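Local coordinates for hypothetical UPF0271 protein TTHB195 (Thermus thermophilus, PDB 2DFA) that probably acts as the A subunit of an ATP-dependent 5-oxoprolinase, cleaving 5-oxoproline to L-glutamate together with its PxpB and PxpC partners, at residues Ala113-Ala118 with Val161-Pro166; Glu152-Lys155 with Arg159-Leu162. All blocks are in the same frame, centred on the assembly; numbering follows the deposited sequence.

Interaction 1. Residues Ala113-Ala118 with Val161-Pro166; sequences ALYLKA and VLEAFP
This is a small, buried side-chain contact in which Tyr-115, on helix 112-120, reaches across to Glu-163 and Phe-165 at the C-terminal end of strand 160-164 and just beyond it. The backbones stay far apart: the nearest CA atoms, those of Tyr-115 and Glu-163, are separated by 12.3 Å, and the two segments bury 85 Å² in total. The span is therefore bridged by long side chains. Tyr-115 points its ring at the strand because its CG lies anti to the backbone N (chi1 -171°). Glu-163 answers with an extended chain, again with CG anti to N, which carries the carboxylate to the phenol. Tyr-115 OH lies 3.0 Å from Glu-163 OE1, and Glu-163 OE1 is also 3.8 Å from Tyr-115 CZ. Ring and carboxylate planes are 83° apart, nearly perpendicular. Phe-165 approaches from the opposite direction, and its CZ stands 4.0 Å from Tyr-115 OH; the hydroxyl oxygen lies near the plane of the phenyl ring, at its edge.

Strand 160-164 runs parallel to 141-143 and to 219-222, in an alternation of strands and helices consistent with the distorted beta/alpha barrel of this clan of glycoside hydrolases and deacetylases. The other carboxylate oxygen, Glu-163 OE2, is held by a salt bridge to Lys-109 and a hydrogen bond from Asn-6 ND2, which should restrict rotation of the group. Close by, but not in contact with Tyr-115, are Asp-8, His-62 and His-111, whose grouping is consistent with a metal-binding site. Leu-144 packs against both aromatic side chains, Tyr-115 and Phe-165.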
loop_
_atom_site.group_PDB
_atom_site.type_symbol
_atom_site.label_atom_id
_atom_site.label_comp_id
_atom_site.label_asym_id
_atom_site.label_seq_id
_atom_site.Cartn_x
_atom_site.Cartn_y
_atom_site.Cartn_z
ATOM N N ALA A 113 5.142 10.946 14.057
ATOM C CA ALA A 113 4.864 12.277 13.527
ATOM C C ALA A 113 3.460 12.787 13.823
ATOM O O ALA A 113 3.259 13.997 13.939
ATOM C CB ALA A 113 5.135 12.310 12.025
ATOM N N LEU A 114 2.488 11.884 13.937
ATOM C CA LEU A 114 1.120 12.308 14.245
ATOM C C LEU A 114 1.116 12.879 15.661
ATOM O O LEU A 114 0.493 13.905 15.932
ATOM C CB LEU A 114 0.144 11.123 14.164
ATOM C CG LEU A 114 -1.334 11.401 14.503
ATOM C CD1 LEU A 114 -1.877 12.547 13.645
ATOM C CD2 LEU A 114 -2.151 10.133 14.287
ATOM N N TYR A 115 1.822 12.197 16.558
ATOM C CA TYR A 115 1.931 12.619 17.953
ATOM C C TYR A 115 2.544 14.022 17.979
ATOM O O TYR A 115 2.005 14.941 18.599
ATOM C CB TYR A 115 2.828 11.633 18.714
ATOM C CG TYR A 115 2.865 11.819 20.217
ATOM C CD1 TYR A 115 1.751 11.527 21.005
ATOM C CD2 TYR A 115 4.024 12.265 20.855
ATOM C CE1 TYR A 115 1.790 11.671 22.395
ATOM C CE2 TYR A 115 4.073 12.415 22.244
ATOM C CZ TYR A 115 2.955 12.114 23.006
ATOM O OH TYR A 115 3.004 12.248 24.377
ATOM N N LEU A 116 3.669 14.184 17.286
ATOM C CA LEU A 116 4.352 15.471 17.233
ATOM C C LEU A 116 3.491 16.565 16.595
ATOM O O LEU A 116 3.479 17.700 17.069
ATOM C CB LEU A 116 5.679 15.336 16.473
ATOM C CG LEU A 116 6.720 14.412 17.115
ATOM C CD1 LEU A 116 7.989 14.389 16.265
ATOM C CD2 LEU A 116 7.034 14.895 18.527
ATOM N N LYS A 117 2.773 16.231 15.524
ATOM C CA LYS A 117 1.922 17.218 14.864
ATOM C C LYS A 117 0.839 17.661 15.847
ATOM O O LYS A 117 0.486 18.843 15.914
ATOM C CB LYS A 117 1.277 16.620 13.605
ATOM C CG LYS A 117 0.533 17.632 12.735
ATOM C CD LYS A 117 -0.095 16.942 11.529
ATOM C CE LYS A 117 -0.806 17.926 10.601
ATOM N NZ LYS A 117 0.119 18.940 10.030
ATOM N N ALA A 118 0.327 16.706 16.617
ATOM C CA ALA A 118 -0.705 16.985 17.613
ATOM C C ALA A 118 -0.194 17.919 18.712
ATOM O O ALA A 118 -0.916 18.805 19.171
ATOM C CB ALA A 118 -1.188 15.686 18.235
ATOM N N VAL A 161 -4.340 11.424 30.300
ATOM C CA VAL A 161 -3.302 10.726 31.053
ATOM C C VAL A 161 -1.959 11.359 30.704
ATOM O O VAL A 161 -1.573 11.395 29.535
ATOM C CB VAL A 161 -3.262 9.223 30.684
ATOM C CG1 VAL A 161 -2.171 8.525 31.469
ATOM C CG2 VAL A 161 -4.611 8.580 30.961
ATOM N N LEU A 162 -1.249 11.852 31.717
ATOM C CA LEU A 162 0.039 12.505 31.507
ATOM C C LEU A 162 1.223 11.559 31.401
ATOM O O LEU A 162 1.483 10.751 32.293
ATOM C CB LEU A 162 0.290 13.529 32.617
ATOM C CG LEU A 162 -0.806 14.591 32.747
ATOM C CD1 LEU A 162 -0.393 15.628 33.785
ATOM C CD2 LEU A 162 -1.037 15.261 31.393
ATOM N N GLU A 163 1.954 11.686 30.299
ATOM C CA GLU A 163 3.109 10.844 30.028
ATOM C C GLU A 163 4.435 11.550 30.288
ATOM O O GLU A 163 4.583 12.744 30.023
ATOM C CB GLU A 163 3.049 10.364 28.575
ATOM C CG GLU A 163 4.245 9.572 28.113
ATOM C CD GLU A 163 4.015 8.937 26.752
ATOM O OE1 GLU A 163 3.659 9.665 25.800
ATOM O OE2 GLU A 163 4.194 7.706 26.639
ATOM N N ALA A 164 5.393 10.799 30.820
ATOM C CA ALA A 164 6.727 11.318 31.107
ATOM C C ALA A 164 7.717 10.364 30.455
ATOM O O ALA A 164 7.415 9.182 30.260
ATOM C CB ALA A 164 6.964 11.387 32.622
ATOM N N PHE A 165 8.901 10.870 30.125
ATOM C CA PHE A 165 9.910 10.058 29.461
ATOM C C PHE A 165 11.228 9.972 30.216
ATOM O O PHE A 165 12.078 10.850 30.093
ATOM C CB PHE A 165 10.175 10.609 28.056
ATOM C CG PHE A 165 8.934 10.773 27.228
ATOM C CD1 PHE A 165 8.054 11.824 27.470
ATOM C CD2 PHE A 165 8.631 9.862 26.220
ATOM C CE1 PHE A 165 6.890 11.965 26.718
ATOM C CE2 PHE A 165 7.470 9.995 25.464
ATOM C CZ PHE A 165 6.598 11.051 25.715
ATOM N N PRO A 166 11.421 8.899 30.996
ATOM C CA PRO A 166 12.667 8.744 31.752
ATOM C C PRO A 166 13.912 8.650 30.867
ATOM O O PRO A 166 15.028 8.869 31.337
ATOM C CB PRO A 166 12.422 7.473 32.568
ATOM C CG PRO A 166 11.444 6.703 31.727
ATOM C CD PRO A 166 10.499 7.781 31.260
#

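Interaction 2. Residues Glu152-Lys155 with Arg159-Leu162; sequences EARK and RVVL
Glu-152 OE2 is gripped by two cations, Lys-155 NZ at 3.3 Å and Arg-122 NH1, while of the next two residues of the same helix Ala-153 faces Val-160 and Arg-154 reaches it with the far end of its side chain. The contact closes the second half of a beta-alpha-beta unit made of strand 141-143, helix 148-155 and strand 160-164, and the CA atoms of Ala-153 and Val-160 come within 6.8 Å of each other. Lys-155 NZ meets OE2 on the syn side of the carboxylate, 19° out of its plane, so this salt bridge, three residues apart along the helix, lies close to that plane.

Across the contact, 169 Å² is buried, by a methyl-to-methyl contact and a methyl set against a guanidinium. Val-160 directs its side chain to the helix, its two methyls dividing the work: CG1 faces Ala-153, and CG2 lies over one face of the Arg-154 guanidinium, displaced from its centre. The arginine chain is extended from CG to NE and crosses the valine at about a right angle, and a salt bridge from NE to Glu-150 OE2 anchors its head. CG2 stands 3.0 Å above the guanidinium plane, but Val-160 was modelled in two conformers, so the tightness of this approach is doubtful. Ala-153 also packs on Leu-141, which ties the helix to the other strand of the unit. In the conformer described, Val-160 CG1 lies 3.6 Å from Ala-153 CB and 3.9 Å from Arg-154 CG.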
loop_
_atom_site.group_PDB
_atom_site.type_symbol
_atom_site.label_atom_id
_atom_site.label_comp_id
_atom_site.label_asym_id
_atom_site.label_seq_id
_atom_site.Cartn_x
_atom_site.Cartn_y
_atom_site.Cartn_z
ATOM N N GLU A 152 -6.489 20.595 23.945
ATOM C CA GLU A 152 -7.622 20.201 23.113
ATOM C C GLU A 152 -8.298 18.944 23.643
ATOM O O GLU A 152 -9.517 18.804 23.553
ATOM C CB GLU A 152 -7.173 19.994 21.663
ATOM C CG GLU A 152 -6.688 21.270 20.987
ATOM C CD GLU A 152 -7.715 22.391 21.041
ATOM O OE1 GLU A 152 -8.914 22.116 20.835
ATOM O OE2 GLU A 152 -7.324 23.553 21.274
ATOM N N ALA A 153 -7.504 18.030 24.192
ATOM C CA ALA A 153 -8.052 16.805 24.748
ATOM C C ALA A 153 -8.991 17.156 25.900
ATOM O O ALA A 153 -10.070 16.588 26.022
ATOM C CB ALA A 153 -6.928 15.898 25.243
ATOM N N ARG A 154 -8.580 18.101 26.738
ATOM C CA ARG A 154 -9.409 18.511 27.869
ATOM C C ARG A 154 -10.635 19.273 27.384
ATOM O O ARG A 154 -11.740 19.076 27.891
ATOM C CB ARG A 154 -8.602 19.378 28.843
ATOM C CG ARG A 154 -7.498 18.623 29.582
ATOM C CD ARG A 154 -6.750 19.539 30.542
ATOM N NE ARG A 154 -5.688 18.852 31.276
ATOM C CZ ARG A 154 -5.894 17.966 32.246
ATOM N NH1 ARG A 154 -7.127 17.645 32.613
ATOM N NH2 ARG A 154 -4.861 17.403 32.856
ATOM N N LYS A 155 -10.445 20.140 26.395
ATOM C CA LYS A 155 -11.558 20.910 25.854
ATOM C C LYS A 155 -12.598 19.978 25.240
ATOM O O LYS A 155 -13.793 20.288 25.238
ATOM C CB LYS A 155 -11.057 21.914 24.804
ATOM C CG LYS A 155 -10.362 23.138 25.401
ATOM C CD LYS A 155 -9.646 23.987 24.347
ATOM C CE LYS A 155 -10.602 24.593 23.328
ATOM N NZ LYS A 155 -9.860 25.361 22.280
ATOM N N ARG A 159 -10.875 12.219 29.246
ATOM C CA ARG A 159 -10.021 12.020 30.407
ATOM C C ARG A 159 -8.615 12.003 29.819
ATOM O O ARG A 159 -8.375 11.342 28.803
ATOM C CB ARG A 159 -10.302 10.675 31.067
ATOM C CG ARG A 159 -9.231 10.254 32.057
ATOM C CD ARG A 159 -9.455 8.829 32.535
ATOM N NE ARG A 159 -8.315 8.336 33.300
ATOM C CZ ARG A 159 -8.078 7.051 33.539
ATOM N NH1 ARG A 159 -8.908 6.127 33.073
ATOM N NH2 ARG A 159 -7.003 6.688 34.226
ATOM N N VAL A 160 -7.688 12.721 30.443
ATOM C CA VAL A 160 -6.320 12.763 29.939
ATOM C C VAL A 160 -5.332 12.088 30.882
ATOM O O VAL A 160 -5.472 12.162 32.099
ATOM C CB VAL A 160 -5.869 14.219 29.684
ATOM C CG1 VAL A 160 -6.799 14.882 28.681
ATOM C CG2 VAL A 160 -5.841 14.993 30.991
ATOM N N VAL A 161 -4.340 11.424 30.300
ATOM C CA VAL A 161 -3.302 10.726 31.053
ATOM C C VAL A 161 -1.959 11.359 30.704
ATOM O O VAL A 161 -1.573 11.395 29.535
ATOM C CB VAL A 161 -3.262 9.223 30.684
ATOM C CG1 VAL A 161 -2.171 8.525 31.469
ATOM C CG2 VAL A 161 -4.611 8.580 30.961
ATOM N N LEU A 162 -1.249 11.852 31.717
ATOM C CA LEU A 162 0.039 12.505 31.507
ATOM C C LEU A 162 1.223 11.559 31.401
ATOM O O LEU A 162 1.483 10.751 32.293
ATOM C CB LEU A 162 0.290 13.529 32.617
ATOM C CG LEU A 162 -0.806 14.591 32.747
ATOM C CD1 LEU A 162 -0.393 15.628 33.785
ATOM C CD2 LEU A 162 -1.037 15.261 31.393
#

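Following the chain from the N terminus, helix 112-120 comes first and leads through helix 122-135, strand 141-143 and helix 148-155 to strand 160-164. Interaction 1 closes this long excursion, with 42 residues between its segments. Interaction 2 closes the short connection at its end, with three residues between its segments, and so nests inside interaction 1. Both end on the same strand and share Val-161 and Leu-162, yet their centres are 12 Å apart, because interaction 2 uses the strand's start and interaction 1 its C-terminal end. Thus strand 160-164 is joined to its preceding helix at one end and to the more distant helix 112-120 at the other.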